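Local coordinates for giding protein-mglB (Thermus thermophilus, PDB 1J3W), which probably acts in gliding motility as a Roadblock/LC7-domain regulator, with guanyl-nucleotide exchange and molecular adaptor activity, at residues L115-V118 with K119-K123; P53-L56 with D57-A60; A11-E14 with R15-V19. All coordinates share one frame; numbering follows the deposited sequence.

Contact 1: L115-V118 with K119-K123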
ATOM      1  N   LEU B 115      26.236  -6.433  -3.097  1.00 13.66           N
ATOM      2  CA  LEU B 115      25.092  -6.590  -2.206  1.00 13.63           C
ATOM      3  C   LEU B 115      25.489  -6.979  -0.786  1.00 12.87           C
ATOM      4  O   LEU B 115      24.896  -6.499   0.176  1.00 13.80           O
ATOM      5  CB  LEU B 115      24.113  -7.624  -2.767  1.00 15.58           C
ATOM      6  CG  LEU B 115      22.817  -7.786  -1.970  1.00 16.34           C
ATOM      7  CD1 LEU B 115      22.072  -6.461  -1.895  1.00 17.56           C
ATOM      8  CD2 LEU B 115      21.951  -8.844  -2.638  1.00 20.04           C
ATOM      9  N   GLY B 116      26.493  -7.840  -0.660  1.00 12.86           N
ATOM     10  CA  GLY B 116      26.930  -8.259   0.660  1.00 14.07           C
ATOM     11  C   GLY B 116      27.431  -7.081   1.474  1.00 13.33           C
ATOM     12  O   GLY B 116      27.225  -7.017   2.687  1.00 14.41           O
ATOM     13  N   LYS B 117      28.093  -6.143   0.805  1.00 13.04           N
ATOM     14  CA  LYS B 117      28.621  -4.960   1.479  1.00 13.45           C
ATOM     15  C   LYS B 117      27.462  -4.040   1.856  1.00 12.28           C
ATOM     16  O   LYS B 117      27.434  -3.457   2.941  1.00 11.72           O
ATOM     17  CB  LYS B 117      29.587  -4.211   0.559  1.00 16.22           C
ATOM     18  CG  LYS B 117      30.859  -4.966   0.195  1.00 20.83           C
ATOM     19  CD  LYS B 117      31.868  -4.958   1.326  1.00 25.45           C
ATOM     20  CE  LYS B 117      33.213  -5.493   0.853  1.00 26.56           C
ATOM     21  NZ  LYS B 117      34.278  -5.275   1.867  1.00 30.29           N
ATOM     22  N   VAL B 118      26.498  -3.911   0.950  1.00 11.24           N
ATOM     23  CA  VAL B 118      25.338  -3.071   1.204  1.00 12.37           C
ATOM     24  C   VAL B 118      24.606  -3.516   2.468  1.00 12.63           C
ATOM     25  O   VAL B 118      24.279  -2.699   3.329  1.00 12.83           O
ATOM     26  CB  VAL B 118      24.356  -3.111   0.002  1.00 11.54           C
ATOM     27  CG1 VAL B 118      23.047  -2.427   0.368  1.00 12.36           C
ATOM     28  CG2 VAL B 118      24.984  -2.420  -1.204  1.00 11.69           C
ATOM     29  N   LYS B 119      24.365  -4.815   2.586  1.00 13.36           N
ATOM     30  CA  LYS B 119      23.649  -5.335   3.743  1.00 14.72           C
ATOM     31  C   LYS B 119      24.460  -5.298   5.028  1.00 13.84           C
ATOM     32  O   LYS B 119      23.926  -4.991   6.100  1.00 14.86           O
ATOM     33  CB  LYS B 119      23.168  -6.754   3.455  1.00 16.76           C
ATOM     34  CG  LYS B 119      22.281  -6.819   2.217  1.00 20.11           C
ATOM     35  CD  LYS B 119      21.528  -8.127   2.120  1.00 22.35           C
ATOM     36  CE  LYS B 119      20.447  -8.217   3.182  1.00 24.96           C
ATOM     37  NZ  LYS B 119      19.704  -9.498   3.080  1.00 26.06           N
ATOM     38  N   LEU B 120      25.749  -5.602   4.922  1.00 13.32           N
ATOM     39  CA  LEU B 120      26.631  -5.593   6.086  1.00 13.98           C
ATOM     40  C   LEU B 120      26.740  -4.190   6.676  1.00 13.09           C
ATOM     41  O   LEU B 120      26.395  -3.954   7.834  1.00 12.85           O
ATOM     42  CB  LEU B 120      28.026  -6.088   5.688  1.00 16.52           C
ATOM     43  CG  LEU B 120      29.115  -6.015   6.764  1.00 21.49           C
ATOM     44  CD1 LEU B 120      28.732  -6.905   7.920  1.00 24.43           C
ATOM     45  CD2 LEU B 120      30.455  -6.444   6.183  1.00 23.12           C
ATOM     46  N   HIS B 121      27.206  -3.251   5.865  1.00 11.78           N
ATOM     47  CA  HIS B 121      27.378  -1.885   6.336  1.00 11.53           C
ATOM     48  C   HIS B 121      26.057  -1.142   6.473  1.00 11.37           C
ATOM     49  O   HIS B 121      25.946  -0.199   7.260  1.00 12.93           O
ATOM     50  CB  HIS B 121      28.362  -1.166   5.414  1.00 11.75           C
ATOM     51  CG  HIS B 121      29.719  -1.797   5.404  1.00 13.07           C
ATOM     52  ND1 HIS B 121      30.614  -1.648   6.443  1.00 13.81           N
ATOM     53  CD2 HIS B 121      30.302  -2.647   4.525  1.00 13.08           C
ATOM     54  CE1 HIS B 121      31.687  -2.380   6.204  1.00 14.07           C
ATOM     55  NE2 HIS B 121      31.524  -2.998   5.048  1.00 15.29           N
ATOM     56  N   GLY B 122      25.051  -1.573   5.714  1.00 12.28           N
ATOM     57  CA  GLY B 122      23.741  -0.962   5.823  1.00 12.43           C
ATOM     58  C   GLY B 122      23.163  -1.272   7.196  1.00 11.40           C
ATOM     59  O   GLY B 122      22.573  -0.410   7.836  1.00 12.13           O
ATOM     60  N   LYS B 123      23.338  -2.509   7.657  1.00 13.17           N
ATOM     61  CA  LYS B 123      22.835  -2.900   8.974  1.00 12.33           C
ATOM     62  C   LYS B 123      23.573  -2.123  10.070  1.00 12.74           C
ATOM     63  O   LYS B 123      22.970  -1.664  11.042  1.00 13.76           O
ATOM     64  CB  LYS B 123      23.013  -4.409   9.180  1.00 14.71           C
ATOM     65  CG  LYS B 123      22.581  -4.908  10.550  1.00 17.74           C
ATOM     66  CD  LYS B 123      21.120  -4.591  10.839  1.00 20.25           C
ATOM     67  CE  LYS B 123      20.185  -5.338   9.901  1.00 22.77           C
ATOM     68  NZ  LYS B 123      18.755  -5.030  10.195  1.00 24.55           N
TER
HETATM   69  O   HOH W   1      33.330  -4.927   4.297  1.00 27.84           O

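Contact 2: P53-L56 with D57-A60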
ATOM      1  N   PRO B  53      20.825  12.501  -8.227  1.00 15.38           N
ATOM      2  CA  PRO B  53      19.846  11.479  -7.855  1.00 14.35           C
ATOM      3  C   PRO B  53      18.444  11.827  -8.313  1.00 16.09           C
ATOM      4  O   PRO B  53      18.174  12.954  -8.724  1.00 16.22           O
ATOM      5  CB  PRO B  53      19.934  11.465  -6.333  1.00 15.66           C
ATOM      6  CG  PRO B  53      20.182  12.908  -6.015  1.00 16.25           C
ATOM      7  CD  PRO B  53      21.243  13.277  -7.044  1.00 14.99           C
ATOM      8  N   PRO B  54      17.539  10.843  -8.288  1.00 15.64           N
ATOM      9  CA  PRO B  54      16.168  11.141  -8.696  1.00 15.30           C
ATOM     10  C   PRO B  54      15.661  12.028  -7.560  1.00 15.26           C
ATOM     11  O   PRO B  54      16.310  12.123  -6.517  1.00 14.69           O
ATOM     12  CB  PRO B  54      15.511   9.764  -8.709  1.00 17.86           C
ATOM     13  CG  PRO B  54      16.245   9.030  -7.639  1.00 17.67           C
ATOM     14  CD  PRO B  54      17.682   9.432  -7.885  1.00 15.66           C
ATOM     15  N   PRO B  55      14.514  12.699  -7.736  1.00 14.09           N
ATOM     16  CA  PRO B  55      14.004  13.559  -6.661  1.00 14.85           C
ATOM     17  C   PRO B  55      13.998  12.814  -5.327  1.00 13.42           C
ATOM     18  O   PRO B  55      13.250  11.854  -5.150  1.00 13.09           O
ATOM     19  CB  PRO B  55      12.597  13.911  -7.141  1.00 15.81           C
ATOM     20  CG  PRO B  55      12.740  13.891  -8.632  1.00 19.99           C
ATOM     21  CD  PRO B  55      13.582  12.663  -8.877  1.00 17.02           C
ATOM     22  N   LEU B  56      14.815  13.266  -4.382  1.00 11.92           N
ATOM     23  CA  LEU B  56      14.908  12.584  -3.096  1.00 11.90           C
ATOM     24  C   LEU B  56      13.655  12.668  -2.247  1.00 12.49           C
ATOM     25  O   LEU B  56      13.364  11.747  -1.483  1.00 12.20           O
ATOM     26  CB  LEU B  56      16.115  13.095  -2.308  1.00 12.52           C
ATOM     27  CG  LEU B  56      17.472  12.762  -2.936  1.00 14.59           C
ATOM     28  CD1 LEU B  56      18.573  13.334  -2.061  1.00 14.71           C
ATOM     29  CD2 LEU B  56      17.637  11.256  -3.088  1.00 16.50           C
ATOM     30  N   ASP B  57      12.914  13.766  -2.363  1.00 13.32           N
ATOM     31  CA  ASP B  57      11.686  13.883  -1.592  1.00 12.20           C
ATOM     32  C   ASP B  57      10.671  12.861  -2.109  1.00 11.35           C
ATOM     33  O   ASP B  57       9.972  12.226  -1.324  1.00 11.96           O
ATOM     34  CB  ASP B  57      11.143  15.322  -1.644  1.00 14.77           C
ATOM     35  CG  ASP B  57      10.863  15.814  -3.053  1.00 17.56           C
ATOM     36  OD1 ASP B  57      11.509  15.366  -4.026  1.00 16.90           O
ATOM     37  OD2 ASP B  57       9.985  16.691  -3.183  1.00 23.13           O
ATOM     38  N   THR B  58      10.620  12.679  -3.425  1.00 11.20           N
ATOM     39  CA  THR B  58       9.710  11.701  -4.008  1.00 10.87           C
ATOM     40  C   THR B  58      10.158  10.294  -3.604  1.00 10.96           C
ATOM     41  O   THR B  58       9.332   9.449  -3.257  1.00 11.22           O
ATOM     42  CB  THR B  58       9.680  11.811  -5.537  1.00 11.79           C
ATOM     43  OG1 THR B  58       9.334  13.155  -5.902  1.00 13.37           O
ATOM     44  CG2 THR B  58       8.646  10.852  -6.124  1.00 12.37           C
ATOM     45  N   LEU B  59      11.466  10.044  -3.635  1.00 10.66           N
ATOM     46  CA  LEU B  59      11.985   8.735  -3.248  1.00 10.37           C
ATOM     47  C   LEU B  59      11.575   8.419  -1.812  1.00 10.58           C
ATOM     48  O   LEU B  59      11.074   7.331  -1.521  1.00 11.19           O
ATOM     49  CB  LEU B  59      13.514   8.707  -3.362  1.00 11.93           C
ATOM     50  CG  LEU B  59      14.198   7.451  -2.803  1.00 11.36           C
ATOM     51  CD1 LEU B  59      13.731   6.222  -3.568  1.00 14.42           C
ATOM     52  CD2 LEU B  59      15.716   7.598  -2.903  1.00 15.17           C
ATOM     53  N   ALA B  60      11.789   9.379  -0.917  1.00 10.08           N
ATOM     54  CA  ALA B  60      11.450   9.214   0.493  1.00  9.58           C
ATOM     55  C   ALA B  60       9.951   8.980   0.683  1.00 10.72           C
ATOM     56  O   ALA B  60       9.544   8.143   1.488  1.00 11.31           O
ATOM     57  CB  ALA B  60      11.897  10.441   1.282  1.00 10.49           C
TER

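Contact 3: A11-E14 with R15-V19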
ATOM      1  N   ALA B  11      24.853  18.727  16.539  1.00 25.63           N
ATOM      2  CA  ALA B  11      25.646  17.504  16.677  1.00 23.63           C
ATOM      3  C   ALA B  11      24.971  16.236  16.164  1.00 23.46           C
ATOM      4  O   ALA B  11      25.592  15.449  15.451  1.00 20.75           O
ATOM      5  CB  ALA B  11      26.060  17.313  18.139  1.00 24.49           C
ATOM      6  N   PRO B  12      23.701  16.011  16.533  1.00 23.02           N
ATOM      7  CA  PRO B  12      22.988  14.812  16.076  1.00 23.31           C
ATOM      8  C   PRO B  12      22.990  14.699  14.553  1.00 21.49           C
ATOM      9  O   PRO B  12      23.232  13.620  13.999  1.00 20.95           O
ATOM     10  CB  PRO B  12      21.585  15.016  16.637  1.00 24.52           C
ATOM     11  CG  PRO B  12      21.853  15.759  17.911  1.00 24.80           C
ATOM     12  CD  PRO B  12      22.867  16.784  17.471  1.00 24.16           C
ATOM     13  N   TYR B  13      22.708  15.812  13.882  1.00 21.28           N
ATOM     14  CA  TYR B  13      22.691  15.842  12.424  1.00 20.30           C
ATOM     15  C   TYR B  13      24.062  15.445  11.896  1.00 19.85           C
ATOM     16  O   TYR B  13      24.175  14.583  11.025  1.00 16.59           O
ATOM     17  CB  TYR B  13      22.339  17.244  11.908  1.00 21.30           C
ATOM     18  CG  TYR B  13      22.415  17.374  10.400  1.00 21.57           C
ATOM     19  CD1 TYR B  13      21.386  16.894   9.581  1.00 21.16           C
ATOM     20  CD2 TYR B  13      23.536  17.926   9.784  1.00 18.79           C
ATOM     21  CE1 TYR B  13      21.479  16.962   8.192  1.00 20.98           C
ATOM     22  CE2 TYR B  13      23.639  17.995   8.398  1.00 21.08           C
ATOM     23  CZ  TYR B  13      22.609  17.511   7.604  1.00 16.86           C
ATOM     24  OH  TYR B  13      22.723  17.562   6.236  1.00 22.83           O
ATOM     25  N   GLU B  14      25.104  16.077  12.429  1.00 17.93           N
ATOM     26  CA  GLU B  14      26.467  15.792  12.000  1.00 16.73           C
ATOM     27  C   GLU B  14      26.844  14.331  12.192  1.00 15.91           C
ATOM     28  O   GLU B  14      27.494  13.738  11.336  1.00 15.13           O
ATOM     29  CB  GLU B  14      27.458  16.678  12.756  1.00 17.88           C
ATOM     30  CG  GLU B  14      27.356  18.145  12.401  1.00 19.63           C
ATOM     31  CD  GLU B  14      27.492  18.389  10.909  1.00 22.04           C
ATOM     32  OE1 GLU B  14      28.467  17.888  10.311  1.00 27.35           O
ATOM     33  OE2 GLU B  14      26.627  19.082  10.339  1.00 21.61           O
ATOM     34  N   ARG B  15      26.451  13.751  13.319  1.00 15.74           N
ATOM     35  CA  ARG B  15      26.768  12.353  13.567  1.00 15.47           C
ATOM     36  C   ARG B  15      26.055  11.485  12.532  1.00 14.59           C
ATOM     37  O   ARG B  15      26.626  10.523  12.017  1.00 13.42           O
ATOM     38  CB  ARG B  15      26.344  11.949  14.981  1.00 18.03           C
ATOM     39  CG  ARG B  15      27.077  12.691  16.095  1.00 22.35           C
ATOM     40  CD  ARG B  15      28.585  12.447  16.067  1.00 24.94           C
ATOM     41  NE  ARG B  15      29.289  13.275  15.087  1.00 28.62           N
ATOM     42  CZ  ARG B  15      29.441  14.594  15.183  1.00 30.08           C
ATOM     43  NH1 ARG B  15      28.935  15.256  16.216  1.00 29.99           N
ATOM     44  NH2 ARG B  15      30.108  15.255  14.246  1.00 30.16           N
ATOM     45  N   ALA B  16      24.812  11.839  12.219  1.00 14.16           N
ATOM     46  CA  ALA B  16      24.031  11.084  11.239  1.00 13.23           C
ATOM     47  C   ALA B  16      24.660  11.189   9.858  1.00 12.80           C
ATOM     48  O   ALA B  16      24.803  10.190   9.149  1.00 11.19           O
ATOM     49  CB  ALA B  16      22.599  11.605  11.197  1.00 13.37           C
ATOM     50  N   VAL B  17      25.029  12.403   9.468  1.00 14.27           N
ATOM     51  CA  VAL B  17      25.647  12.613   8.168  1.00 15.92           C
ATOM     52  C   VAL B  17      26.944  11.817   8.041  1.00 15.17           C
ATOM     53  O   VAL B  17      27.228  11.245   6.987  1.00 15.21           O
ATOM     54  CB  VAL B  17      25.925  14.109   7.933  1.00 20.37           C
ATOM     55  CG1 VAL B  17      26.928  14.287   6.812  1.00 22.78           C
ATOM     56  CG2 VAL B  17      24.624  14.815   7.593  1.00 20.91           C
ATOM     57  N   GLU B  18      27.734  11.783   9.111  1.00 14.50           N
ATOM     58  CA  GLU B  18      28.982  11.035   9.094  1.00 15.53           C
ATOM     59  C   GLU B  18      28.702   9.557   8.826  1.00 13.93           C
ATOM     60  O   GLU B  18      29.418   8.916   8.053  1.00 15.01           O
ATOM     61  CB  GLU B  18      29.721  11.225  10.420  1.00 17.44           C
ATOM     62  CG  GLU B  18      30.572  12.486  10.439  1.00 23.79           C
ATOM     63  CD  GLU B  18      30.838  12.999  11.839  1.00 26.08           C
ATOM     64  OE1 GLU B  18      30.898  12.171  12.773  1.00 29.58           O
ATOM     65  OE2 GLU B  18      30.998  14.230  12.000  1.00 28.55           O
ATOM     66  N   VAL B  19      27.658   9.020   9.452  1.00 12.52           N
ATOM     67  CA  VAL B  19      27.300   7.624   9.232  1.00 11.46           C
ATOM     68  C   VAL B  19      26.935   7.426   7.761  1.00 10.97           C
ATOM     69  O   VAL B  19      27.382   6.469   7.126  1.00 10.84           O
ATOM     70  CB  VAL B  19      26.098   7.192  10.098  1.00 12.49           C
ATOM     71  CG1 VAL B  19      25.664   5.781   9.711  1.00 13.83           C
ATOM     72  CG2 VAL B  19      26.474   7.231  11.576  1.00 15.34           C
TER

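Contact 1: L115-V118 with K119-K123
The first turns of helix 115-135 of the Roadblock/LC7 fold hold this i to i+4 contact, in which Leu115 meets Lys119 and Lys117 meets His121. Successive backbone bonds run from Lys119 N to Leu115 O, Leu120 N to Gly116 O and His121 N to Lys117 O, all well formed; the next, Gly122 N to Val118 O, is bent and weak. Leu115 and Lys119 lie alongside each other and point the same way, with Leu115 CD1 4.1 Å from Lys119 CG. With CG anti to the carbonyl carbon (chi1 -57°), the lysine chain leans back over the preceding turn and brings its CG to 3.3 Å from Leu115 O. This pair also forms part of a subunit interface, since Leu115 packs on Lys119 of the second subunit and Lys119 on its Leu115. Val118 turns to the sheet, against Leu107, Phe109 and Tyr95, while Lys123 reaches Asp97 in a salt bridge.

On another side of the helix, the His121 ring swings back toward Lys117 (chi1 -61°), setting CD2 3.4 Å from Lys117 O, which lies at the ring edge near its plane. Leu120 CG sits over the centre of one face, 4.2 Å above the plane. The two side-chain nitrogens, Lys117 NZ and His121 NE2, stay 4.8 Å apart and are joined through a water: Lys117 NZ donates to it at 2.6 Å, and the same water lies in the imidazole plane, hydrogen-bonded to His121 NE2 at 2.7 Å.

Contact 2: P53-L56 with D57-A60
Asp57 carries the flat group here, a carboxylate whose OD1 edge turns back to the ring of Pro55: Pro55 CB sits beyond that edge, near the carboxylate plane, 3.6 Å from Asp57 OD1. Over one face of the carboxylate, well out of its plane, lies Thr58 N, which donates a weak, bent hydrogen bond to Asp57 OD1 at 2.9 Å. What puts the carboxylate there is the first torsion: CG stands between the backbone N and the carbonyl carbon (chi1 58°), a crowded position that folds the short chain over the helix start. Its other oxygen, OD2, comes close to Asp57 OD2 of the third subunit, a meeting of like charges that would be expected to favour proton uptake or screening there.

The Pro55 ring is touched from a second direction by Thr58. Because Thr58 OG1 lies beside its own backbone N (chi1 -56°), the hydroxyl faces the ring, with OG1 3.6 Å from Pro55 CB. Toward the sheet and the second subunit, Leu56 and Leu59 cross obliquely, methyl against methyl, and their CD2 atoms are 4.1 Å apart. Leu56 goes on to cover Leu33 and His44 of the sheet, whereas Leu59 and the prolines Pro54 and Pro55 pack on Leu76 of the second subunit.

Two backbone bonds start the helix: Leu59 N to Pro55 O at 3.0 Å, and Ala60 N to Leu56 O at 2.9 Å. Pro53 and Pro54 keep a polyproline-like conformation and lead, through Pro55 in the N-cap position, into the first turn of helix 56-69 in this Roadblock/LC7 domain.

Contact 3: A11-E14 with R15-V19
A local side-chain contact along the early turns of helix 10-27 has two parts: Tyr13 meets Val17, and Arg15 folds over Ala11 and Glu14. Val17 CG2 approaches over one face of the Tyr13 ring in a CH-pi contact, 3.6 Å from the ring centroid and offset toward the rim, closest to CZ and CE2. The Tyr13 side chain also touches Ala43 of strand 41-46, and Ala16 packs on Leu129 of helix 115-135.

Arg15 folds back on itself, its CG-CD bond turned to chi2 -61°, and lays one guanidinium face over Ala11 O and Glu14 CB; the latter is 3.4 Å from Arg15 NH2. The guanidinium edge forms a side-on, two-nitrogen salt bridge with Glu18. Arg15 NE meets Glu18 OE1 at 3.0 Å from above the carboxylate plane, while Arg15 NH2 meets Glu18 OE2 at 2.6 Å on the syn side. Both hydrogen bonds are nearly straight. An alanine in place of Glu18 would remove both acceptors and is likely to set the guanidinium free to swing off Glu14 CB.

With Glu14 OE1 4.8 Å from Glu18 OE2, the arginine charge probably offsets the repulsion between these two carboxylates along the helix.

In the fold
From the N terminus, contact 3 comes first, in helix 10-27. The chain then forms strands 31-36 and 41-46, and contact 2 follows where the loop after them turns into helix 56-69. Contact 1 comes last, after strand 103-109, at the start of helix 115-135. The three lie in series: none nests in or crosses another; contacts 3 and 1 each span a turn or two of helix, and contact 2 joins a loop to a first turn. Their centres are 20 to 21 Å apart; contacts 1 and 2, on opposite sides of the chain's centre, both reach the second subunit. Helix 10-27 packs on helix 115-135, as through Val19 and Ala125, and the nearest atoms of contacts 1 and 3 are about 6 Å apart.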